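Long-range contacts in periplasmic solute binding protein (Pectobacterium atrosepticum, PDB 4RY1), which probably binds a sugar in the periplasm and delivers it to an ABC-type importer, as many bacterial solute-binding proteins of family 1 do: residues T116-I121 against G281-P286; P135-E140 against T273-K278; E204-Y209 against Q375-S380. One frame throughout, in Å; residues are numbered along the deposited sequence.

In the fold
Contact 1 (116-121 with 281-286) is the central one, its centre about 8 Å from the centre of the chain, where two long sheet strands pair; there Lys-285 binds a glycerol, probably from the crystallisation liquor, which may mark a pocket. Contact 2 (135-140 with 273-278) lies at the surface, its centre about 17 Å from that of contact 1, and is nested along the chain inside the loop that contact 1 closes. Contact 3 (204-209 with 375-380) joins two helices, about 20 Å from contact 1 between centres. Contacts 2 and 3 touch directly, Trp-138 CZ3 lying 3.6 Å from Phe-208 CZ, and helix 169-183 packs against all three.

Contact 1 (T116-I121 against G281-P286); sequences TSRSMI and GLTSKP
Ser-117 and Ser-284 meet hydroxyl to hydroxyl, OG to OG at 2.7 Å, and either can be the donor. Both side chains have OG beside the backbone N, anti to the carbonyl carbon (chi1 -57° in Ser-117, -51° in Ser-284), which swings the two oxygens together on one face of the sheet. Three backbone bonds flank this pair. Thr-116 N reaches Lys-285 O at 2.9 Å, and Lys-285 N returns to Thr-116 O at the same length with an N-H...O angle of 162°. One step along, Arg-118 N donates to Thr-283 O at 2.9 Å. Beyond it a water carries the connection on, donating to Arg-118 O and accepting from Thr-283 N. The pattern is that of antiparallel strands: Thr-116 with Lys-285 is a hydrogen-bonded pair and Ser-117 with Ser-284 a non-hydrogen-bonded one, their CA atoms only 4.1 Å apart. This joins strands 107-123 and 284-292 of the mixed sheet in the periplasmic-binding-protein fold. On the face opposite the serines, Thr-116 CG2 lies 3.4 Å from Lys-285 O, while its OG1 bonds to Asp-250. Lys-285 runs out nearly straight beyond CB to a salt bridge with Glu-369 and a hydrogen bond with Asn-67, and its NZ also binds a glycerol. Arg-118 bonds to Tyr-247 O and makes a cation-pi contact with Trp-249. Arg-118 CG packs 4.2 Å from Thr-283 CG2; on the serine face, Leu-282 CD1 comes up to Ser-117 CB.

Contact 2 (P135-E140 against T273-K278); sequences PKTWDE and TIPGAK
Thr-273 N donates to Lys-136 O at 3.1 Å, fairly straight at hydrogen (163°) but tilted 32° from the carbonyl plane, and this is the one hydrogen bond between the two backbones. It ties the start of helix 138-152 to the loop between strands 266-268 and 284-292, just where that loop enters a type II beta turn from Ile-274 to Ala-277. The helix start is N-capped: Thr-137 OG1 accepts from Glu-140 N. With chi1 at 63° the hydroxyl sits between the backbone N and the carbonyl carbon, turned back toward its own helix, while CG2 is left to face the loop. There Thr-137 CG2 lies 3.6 Å from Thr-273 O and 4.0 Å from Pro-275 CG, the Thr-137 and Pro-275 side chains crossing at about a right angle. Glu-140 in turn accepts from Lys-136 N at OE1, so its carboxylate ties back the backbone N of the residue just before the cap. Trp-138 adds a second apolar patch, the pyrrole end of its indole lying against the Thr-273 to Ile-274 peptide. Its rings also meet Tyr-178 and Phe-208 edge-to-face. Gln-181 of helix 169-183 joins the two segments, its OE1 accepting from both Trp-138 NE1 and Ile-274 N. Beside this shared amide, Ile-274 CG1 presses on the indole obliquely, 3.5 Å from Trp-138 CD1.

Contact 3 (E204-Y209 against Q375-S380); sequences ELFGFY and QLWTTS
Trp-377 is the bump that bridges these helices, its six-membered ring pushed between Leu-205, Phe-206 and Tyr-209. The short axes of 204-209 and 375-380 come no closer than 12.4 Å and are inclined at 55°, so large side chains have to span the gap. With CG anti to the backbone N (chi1 166°), the indole reaches across with its six-membered ring leading. Trp-377 CZ3 sits over one face of the Phe-206 ring, 3.6 Å above the plane and displaced toward the rim; the two planes are inclined at 47°. Leu-205 CD2 lies 3.8 Å from Trp-377 CZ3, and Tyr-209 CB approaches Trp-377 CH2 more loosely. Phe-206 is a bump in the other direction: it slides past the indole until Phe-206 CE1 rests 3.6 Å from Ser-380 CB. Phe-398 of helix 391-409 meets the Phe-206 ring edge-to-face. Ser-380 OG turns back to Leu-376 O of its own helix at 2.7 Å, Trp-377 NE1 bonds to Val-168 O, and Tyr-209 OH reaches Asp-385 farther along the partner helix. Between the two segments themselves no hydrogen bond crosses, so this part of the helix pair is held by van der Waals and aromatic packing, with the Tyr-209 to Asp-385 bond lying just beyond it.

Contact 1 (T116-I121 against G281-P286)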
loop_
_atom_site.group_PDB
_atom_site.type_symbol
_atom_site.label_atom_id
_atom_site.label_comp_id
_atom_site.label_asym_id
_atom_site.label_seq_id
_atom_site.Cartn_x
_atom_site.Cartn_y
_atom_site.Cartn_z
ATOM N N THR A 116 2.691 -7.123 -0.590
ATOM C CA THR A 116 2.019 -6.611 0.602
ATOM C C THR A 116 0.508 -6.714 0.432
ATOM O O THR A 116 -0.003 -6.790 -0.693
ATOM C CB THR A 116 2.457 -5.158 0.904
ATOM O OG1 THR A 116 2.007 -4.770 2.200
ATOM C CG2 THR A 116 1.925 -4.161 -0.101
ATOM N N SER A 117 -0.183 -6.807 1.563
ATOM C CA SER A 117 -1.633 -6.942 1.615
ATOM C C SER A 117 -2.189 -5.946 2.591
ATOM O O SER A 117 -1.517 -5.584 3.570
ATOM C CB SER A 117 -2.036 -8.347 2.053
ATOM O OG SER A 117 -1.493 -9.330 1.192
ATOM N N ARG A 118 -3.422 -5.514 2.328
ATOM C CA ARG A 118 -4.180 -4.731 3.306
ATOM C C ARG A 118 -4.665 -5.658 4.436
ATOM O O ARG A 118 -5.251 -6.708 4.175
ATOM C CB ARG A 118 -5.419 -4.089 2.677
ATOM C CG ARG A 118 -5.197 -2.944 1.711
ATOM C CD ARG A 118 -4.858 -1.660 2.435
ATOM N NE ARG A 118 -4.766 -0.518 1.526
ATOM C CZ ARG A 118 -4.536 0.731 1.895
ATOM N NH1 ARG A 118 -4.391 1.062 3.165
ATOM N NH2 ARG A 118 -4.413 1.668 0.965
ATOM N N SER A 119 -4.450 -5.266 5.683
ATOM C CA SER A 119 -4.978 -6.014 6.817
ATOM C C SER A 119 -5.196 -5.070 7.996
ATOM O O SER A 119 -4.723 -3.944 8.009
ATOM C CB SER A 119 -4.090 -7.206 7.144
ATOM O OG SER A 119 -2.766 -6.804 7.445
ATOM N N MET A 120 -6.012 -5.512 8.942
ATOM C CA MET A 120 -6.247 -4.737 10.146
ATOM C C MET A 120 -5.123 -4.862 11.166
ATOM O O MET A 120 -4.667 -5.965 11.493
ATOM C CB MET A 120 -7.557 -5.169 10.786
ATOM C CG MET A 120 -8.757 -4.692 10.004
ATOM S SD MET A 120 -8.973 -2.895 9.946
ATOM C CE MET A 120 -10.624 -2.883 9.249
ATOM N N ILE A 121 -4.724 -3.722 11.707
ATOM C CA ILE A 121 -3.792 -3.626 12.816
ATOM C C ILE A 121 -4.614 -2.953 13.921
ATOM O O ILE A 121 -5.179 -1.890 13.713
ATOM C CB ILE A 121 -2.547 -2.793 12.450
ATOM C CG1 ILE A 121 -1.820 -3.451 11.283
ATOM C CG2 ILE A 121 -1.643 -2.626 13.662
ATOM C CD1 ILE A 121 -1.113 -4.714 11.683
ATOM N N GLY A 281 -11.939 -11.210 -0.927
ATOM C CA GLY A 281 -11.666 -9.775 -0.975
ATOM C C GLY A 281 -10.260 -9.422 -0.513
ATOM O O GLY A 281 -9.969 -8.260 -0.293
ATOM N N LEU A 282 -9.390 -10.427 -0.384
ATOM C CA LEU A 282 -7.990 -10.213 0.003
ATOM C C LEU A 282 -7.321 -9.332 -1.025
ATOM O O LEU A 282 -7.379 -9.590 -2.219
ATOM C CB LEU A 282 -7.223 -11.536 0.098
ATOM C CG LEU A 282 -5.754 -11.469 0.526
ATOM C CD1 LEU A 282 -5.657 -10.913 1.932
ATOM C CD2 LEU A 282 -5.053 -12.814 0.409
ATOM N N THR A 283 -6.692 -8.286 -0.537
ATOM C CA THR A 283 -6.211 -7.196 -1.404
ATOM C C THR A 283 -4.701 -7.093 -1.266
ATOM O O THR A 283 -4.184 -6.760 -0.204
ATOM C CB THR A 283 -6.903 -5.886 -1.018
ATOM O OG1 THR A 283 -8.321 -6.086 -1.138
ATOM C CG2 THR A 283 -6.477 -4.723 -1.905
ATOM N N SER A 284 -4.018 -7.417 -2.351
ATOM C CA SER A 284 -2.564 -7.489 -2.386
ATOM C C SER A 284 -1.984 -6.848 -3.629
ATOM O O SER A 284 -2.619 -6.812 -4.685
ATOM C CB SER A 284 -2.071 -8.938 -2.324
ATOM O OG SER A 284 -2.637 -9.680 -1.254
ATOM N N LYS A 285 -0.746 -6.382 -3.488
ATOM C CA LYS A 285 0.008 -5.810 -4.615
ATOM C C LYS A 285 1.468 -5.732 -4.233
ATOM O O LYS A 285 1.821 -5.914 -3.067
ATOM C CB LYS A 285 -0.471 -4.404 -4.946
ATOM C CG LYS A 285 -0.137 -3.354 -3.897
ATOM C CD LYS A 285 -0.406 -1.942 -4.382
ATOM C CE LYS A 285 0.174 -0.907 -3.441
ATOM N NZ LYS A 285 0.081 0.484 -4.001
ATOM N N PRO A 286 2.346 -5.467 -5.208
ATOM C CA PRO A 286 3.728 -5.170 -4.803
ATOM C C PRO A 286 3.798 -3.951 -3.929
ATOM O O PRO A 286 3.164 -2.943 -4.240
ATOM C CB PRO A 286 4.441 -4.906 -6.131
ATOM C CG PRO A 286 3.607 -5.594 -7.164
ATOM C CD PRO A 286 2.199 -5.407 -6.662
HETATM O O HOH W 1 -7.026 -7.554 2.213
#

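Contact 2 (P135-E140 against T273-K278)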
loop_
_atom_site.group_PDB
_atom_site.type_symbol
_atom_site.label_atom_id
_atom_site.label_comp_id
_atom_site.label_asym_id
_atom_site.label_seq_id
_atom_site.Cartn_x
_atom_site.Cartn_y
_atom_site.Cartn_z
ATOM N N PRO A 135 -13.414 -7.909 15.445
ATOM C CA PRO A 135 -14.545 -8.369 14.649
ATOM C C PRO A 135 -14.163 -9.355 13.541
ATOM O O PRO A 135 -13.147 -9.223 12.883
ATOM C CB PRO A 135 -15.124 -7.076 14.077
ATOM C CG PRO A 135 -13.943 -6.161 13.976
ATOM C CD PRO A 135 -13.072 -6.508 15.147
ATOM N N LYS A 136 -14.992 -10.364 13.377
ATOM C CA LYS A 136 -14.840 -11.340 12.294
ATOM C C LYS A 136 -15.776 -11.052 11.085
ATOM O O LYS A 136 -15.509 -11.509 9.959
ATOM C CB LYS A 136 -14.979 -12.780 12.858
ATOM C CG LYS A 136 -13.750 -13.209 13.666
ATOM C CD LYS A 136 -13.755 -14.682 14.067
ATOM C CE LYS A 136 -14.000 -14.870 15.555
ATOM N NZ LYS A 136 -14.387 -16.270 15.879
ATOM N N THR A 137 -16.840 -10.283 11.313
ATOM C CA THR A 137 -17.809 -9.909 10.267
ATOM C C THR A 137 -18.055 -8.420 10.241
ATOM O O THR A 137 -17.724 -7.714 11.212
ATOM C CB THR A 137 -19.175 -10.540 10.518
ATOM O OG1 THR A 137 -19.688 -10.028 11.751
ATOM C CG2 THR A 137 -19.040 -12.039 10.570
ATOM N N TRP A 138 -18.610 -7.945 9.146
ATOM C CA TRP A 138 -18.870 -6.532 9.036
ATOM C C TRP A 138 -19.864 -6.108 10.139
ATOM O O TRP A 138 -19.730 -5.038 10.734
ATOM C CB TRP A 138 -19.326 -6.171 7.636
ATOM C CG TRP A 138 -18.299 -6.510 6.629
ATOM C CD1 TRP A 138 -18.266 -7.616 5.829
ATOM C CD2 TRP A 138 -17.104 -5.761 6.329
ATOM N NE1 TRP A 138 -17.149 -7.592 5.046
ATOM C CE2 TRP A 138 -16.415 -6.470 5.331
ATOM C CE3 TRP A 138 -16.554 -4.573 6.814
ATOM C CZ2 TRP A 138 -15.213 -6.021 4.792
ATOM C CZ3 TRP A 138 -15.354 -4.122 6.269
ATOM C CH2 TRP A 138 -14.699 -4.850 5.284
ATOM N N ASP A 139 -20.809 -6.984 10.484
ATOM C CA ASP A 139 -21.737 -6.702 11.591
ATOM C C ASP A 139 -21.071 -6.387 12.875
ATOM O O ASP A 139 -21.455 -5.447 13.568
ATOM C CB ASP A 139 -22.621 -7.911 11.887
ATOM C CG ASP A 139 -23.737 -7.988 10.979
ATOM O OD1 ASP A 139 -23.890 -7.005 10.213
ATOM O OD2 ASP A 139 -24.451 -9.014 11.020
ATOM N N GLU A 140 -20.107 -7.229 13.228
ATOM C CA GLU A 140 -19.383 -7.053 14.471
ATOM C C GLU A 140 -18.602 -5.754 14.412
ATOM O O GLU A 140 -18.473 -5.096 15.420
ATOM C CB GLU A 140 -18.476 -8.245 14.776
ATOM C CG GLU A 140 -19.290 -9.529 14.962
ATOM C CD GLU A 140 -18.489 -10.821 15.070
ATOM O OE1 GLU A 140 -17.236 -10.816 14.928
ATOM O OE2 GLU A 140 -19.148 -11.867 15.291
ATOM N N THR A 273 -15.089 -10.542 7.067
ATOM C CA THR A 273 -15.742 -11.173 5.914
ATOM C C THR A 273 -17.251 -11.279 6.098
ATOM O O THR A 273 -17.736 -11.478 7.209
ATOM C CB THR A 273 -15.163 -12.576 5.672
ATOM O OG1 THR A 273 -13.733 -12.491 5.599
ATOM C CG2 THR A 273 -15.647 -13.168 4.386
ATOM N N ILE A 274 -17.971 -11.111 4.993
ATOM C CA ILE A 274 -19.421 -11.383 4.925
ATOM C C ILE A 274 -19.604 -12.885 5.075
ATOM O O ILE A 274 -18.964 -13.649 4.365
ATOM C CB ILE A 274 -20.045 -10.951 3.570
ATOM C CG1 ILE A 274 -19.988 -9.438 3.371
ATOM C CG2 ILE A 274 -21.517 -11.377 3.485
ATOM C CD1 ILE A 274 -20.335 -8.958 1.977
ATOM N N PRO A 275 -20.485 -13.319 5.993
ATOM C CA PRO A 275 -20.773 -14.743 6.049
ATOM C C PRO A 275 -21.245 -15.218 4.666
ATOM O O PRO A 275 -22.060 -14.555 4.028
ATOM C CB PRO A 275 -21.885 -14.830 7.103
ATOM C CG PRO A 275 -21.695 -13.611 7.949
ATOM C CD PRO A 275 -21.293 -12.562 6.960
ATOM N N GLY A 276 -20.670 -16.308 4.175
ATOM C CA GLY A 276 -21.033 -16.849 2.855
ATOM C C GLY A 276 -20.525 -16.033 1.683
ATOM O O GLY A 276 -21.071 -16.073 0.586
ATOM N N ALA A 277 -19.457 -15.290 1.928
ATOM C CA ALA A 277 -18.874 -14.440 0.899
ATOM C C ALA A 277 -18.525 -15.224 -0.347
ATOM O O ALA A 277 -18.116 -16.377 -0.286
ATOM C CB ALA A 277 -17.619 -13.745 1.419
ATOM N N LYS A 278 -18.605 -14.534 -1.464
ATOM C CA LYS A 278 -18.312 -15.122 -2.780
ATOM C C LYS A 278 -16.820 -15.132 -3.091
ATOM O O LYS A 278 -16.326 -15.895 -3.933
ATOM C CB LYS A 278 -19.016 -14.331 -3.868
ATOM C CG LYS A 278 -20.520 -14.228 -3.710
ATOM C CD LYS A 278 -21.122 -13.805 -5.041
ATOM C CE LYS A 278 -22.574 -13.343 -4.975
ATOM N NZ LYS A 278 -23.556 -14.395 -5.365
#

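Contact 3 (E204-Y209 against Q375-S380)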
loop_
_atom_site.group_PDB
_atom_site.type_symbol
_atom_site.label_atom_id
_atom_site.label_comp_id
_atom_site.label_asym_id
_atom_site.label_seq_id
_atom_site.Cartn_x
_atom_site.Cartn_y
_atom_site.Cartn_z
ATOM N N GLU A 204 -24.280 2.166 -2.714
ATOM C CA GLU A 204 -24.028 1.210 -1.655
ATOM C C GLU A 204 -22.633 1.429 -1.063
ATOM O O GLU A 204 -22.450 1.308 0.143
ATOM C CB GLU A 204 -24.187 -0.217 -2.192
ATOM C CG GLU A 204 -23.970 -1.310 -1.158
ATOM C CD GLU A 204 -24.335 -2.692 -1.661
ATOM O OE1 GLU A 204 -24.570 -2.840 -2.882
ATOM O OE2 GLU A 204 -24.316 -3.633 -0.841
ATOM N N LEU A 205 -21.673 1.778 -1.922
ATOM C CA LEU A 205 -20.286 2.039 -1.501
ATOM C C LEU A 205 -20.238 3.271 -0.601
ATOM O O LEU A 205 -19.642 3.240 0.488
ATOM C CB LEU A 205 -19.375 2.228 -2.722
ATOM C CG LEU A 205 -17.937 2.660 -2.419
ATOM C CD1 LEU A 205 -17.155 1.556 -1.728
ATOM C CD2 LEU A 205 -17.275 3.106 -3.712
ATOM N N PHE A 206 -20.864 4.353 -1.054
ATOM C CA PHE A 206 -20.988 5.553 -0.207
ATOM C C PHE A 206 -21.816 5.289 1.049
ATOM O O PHE A 206 -21.508 5.804 2.129
ATOM C CB PHE A 206 -21.483 6.765 -0.983
ATOM C CG PHE A 206 -20.418 7.409 -1.810
ATOM C CD1 PHE A 206 -19.551 8.350 -1.259
ATOM C CD2 PHE A 206 -20.218 7.015 -3.123
ATOM C CE1 PHE A 206 -18.547 8.923 -2.036
ATOM C CE2 PHE A 206 -19.209 7.567 -3.893
ATOM C CZ PHE A 206 -18.378 8.531 -3.358
ATOM N N GLY A 207 -22.844 4.458 0.927
ATOM C CA GLY A 207 -23.624 4.060 2.110
ATOM C C GLY A 207 -22.791 3.333 3.166
ATOM O O GLY A 207 -23.002 3.488 4.358
ATOM N N PHE A 208 -21.846 2.523 2.700
ATOM C CA PHE A 208 -20.923 1.769 3.560
ATOM C C PHE A 208 -20.054 2.755 4.377
ATOM O O PHE A 208 -19.901 2.607 5.603
ATOM C CB PHE A 208 -20.093 0.847 2.673
ATOM C CG PHE A 208 -18.990 0.099 3.386
ATOM C CD1 PHE A 208 -19.235 -1.111 4.014
ATOM C CD2 PHE A 208 -17.689 0.588 3.389
ATOM C CE1 PHE A 208 -18.221 -1.810 4.640
ATOM C CE2 PHE A 208 -16.673 -0.114 4.013
ATOM C CZ PHE A 208 -16.929 -1.309 4.636
ATOM N N TYR A 209 -19.522 3.771 3.699
ATOM C CA TYR A 209 -18.814 4.866 4.380
ATOM C C TYR A 209 -19.694 5.572 5.441
ATOM O O TYR A 209 -19.303 5.752 6.596
ATOM C CB TYR A 209 -18.267 5.893 3.381
ATOM C CG TYR A 209 -17.589 7.019 4.121
ATOM C CD1 TYR A 209 -16.297 6.874 4.601
ATOM C CD2 TYR A 209 -18.253 8.207 4.392
ATOM C CE1 TYR A 209 -15.674 7.883 5.307
ATOM C CE2 TYR A 209 -17.647 9.214 5.102
ATOM C CZ TYR A 209 -16.347 9.060 5.549
ATOM O OH TYR A 209 -15.755 10.069 6.274
ATOM N N GLN A 375 -8.723 11.465 -4.951
ATOM C CA GLN A 375 -9.113 12.819 -4.513
ATOM C C GLN A 375 -10.590 13.125 -4.725
ATOM O O GLN A 375 -11.211 13.751 -3.873
ATOM C CB GLN A 375 -8.230 13.889 -5.153
ATOM C CG GLN A 375 -6.847 13.910 -4.520
ATOM C CD GLN A 375 -6.889 13.983 -2.991
ATOM O OE1 GLN A 375 -7.473 14.916 -2.426
ATOM N NE2 GLN A 375 -6.296 12.984 -2.316
ATOM N N LEU A 376 -11.160 12.597 -5.802
ATOM C CA LEU A 376 -12.591 12.743 -6.049
ATOM C C LEU A 376 -13.401 12.031 -4.959
ATOM O O LEU A 376 -14.366 12.570 -4.430
ATOM C CB LEU A 376 -12.962 12.215 -7.433
ATOM C CG LEU A 376 -14.362 12.638 -7.881
ATOM C CD1 LEU A 376 -14.444 14.141 -8.094
ATOM C CD2 LEU A 376 -14.785 11.925 -9.152
ATOM N N TRP A 377 -13.001 10.806 -4.642
ATOM C CA TRP A 377 -13.554 10.049 -3.511
ATOM C C TRP A 377 -13.454 10.843 -2.208
ATOM O O TRP A 377 -14.433 11.009 -1.472
ATOM C CB TRP A 377 -12.813 8.708 -3.386
ATOM C CG TRP A 377 -13.006 7.938 -2.125
ATOM C CD1 TRP A 377 -12.091 7.785 -1.122
ATOM C CD2 TRP A 377 -14.154 7.160 -1.730
ATOM N NE1 TRP A 377 -12.597 6.993 -0.134
ATOM C CE2 TRP A 377 -13.855 6.587 -0.474
ATOM C CE3 TRP A 377 -15.400 6.901 -2.307
ATOM C CZ2 TRP A 377 -14.731 5.751 0.192
ATOM C CZ3 TRP A 377 -16.286 6.079 -1.632
ATOM C CH2 TRP A 377 -15.960 5.526 -0.390
ATOM N N THR A 378 -12.255 11.343 -1.942
ATOM C CA THR A 378 -11.957 12.058 -0.692
ATOM C C THR A 378 -12.821 13.309 -0.535
ATOM O O THR A 378 -13.462 13.519 0.508
ATOM C CB THR A 378 -10.455 12.394 -0.630
ATOM O OG1 THR A 378 -9.703 11.162 -0.636
ATOM C CG2 THR A 378 -10.110 13.212 0.605
ATOM N N THR A 379 -12.876 14.100 -1.601
ATOM C CA THR A 379 -13.715 15.305 -1.616
ATOM C C THR A 379 -15.215 14.956 -1.528
ATOM O O THR A 379 -16.000 15.684 -0.898
ATOM C CB THR A 379 -13.369 16.225 -2.796
ATOM O OG1 THR A 379 -13.549 15.537 -4.032
ATOM C CG2 THR A 379 -11.934 16.702 -2.686
ATOM N N SER A 380 -15.606 13.837 -2.122
ATOM C CA SER A 380 -17.000 13.378 -2.015
ATOM C C SER A 380 -17.349 13.043 -0.575
ATOM O O SER A 380 -18.428 13.392 -0.100
ATOM C CB SER A 380 -17.257 12.152 -2.883
ATOM O OG SER A 380 -17.084 12.463 -4.252
#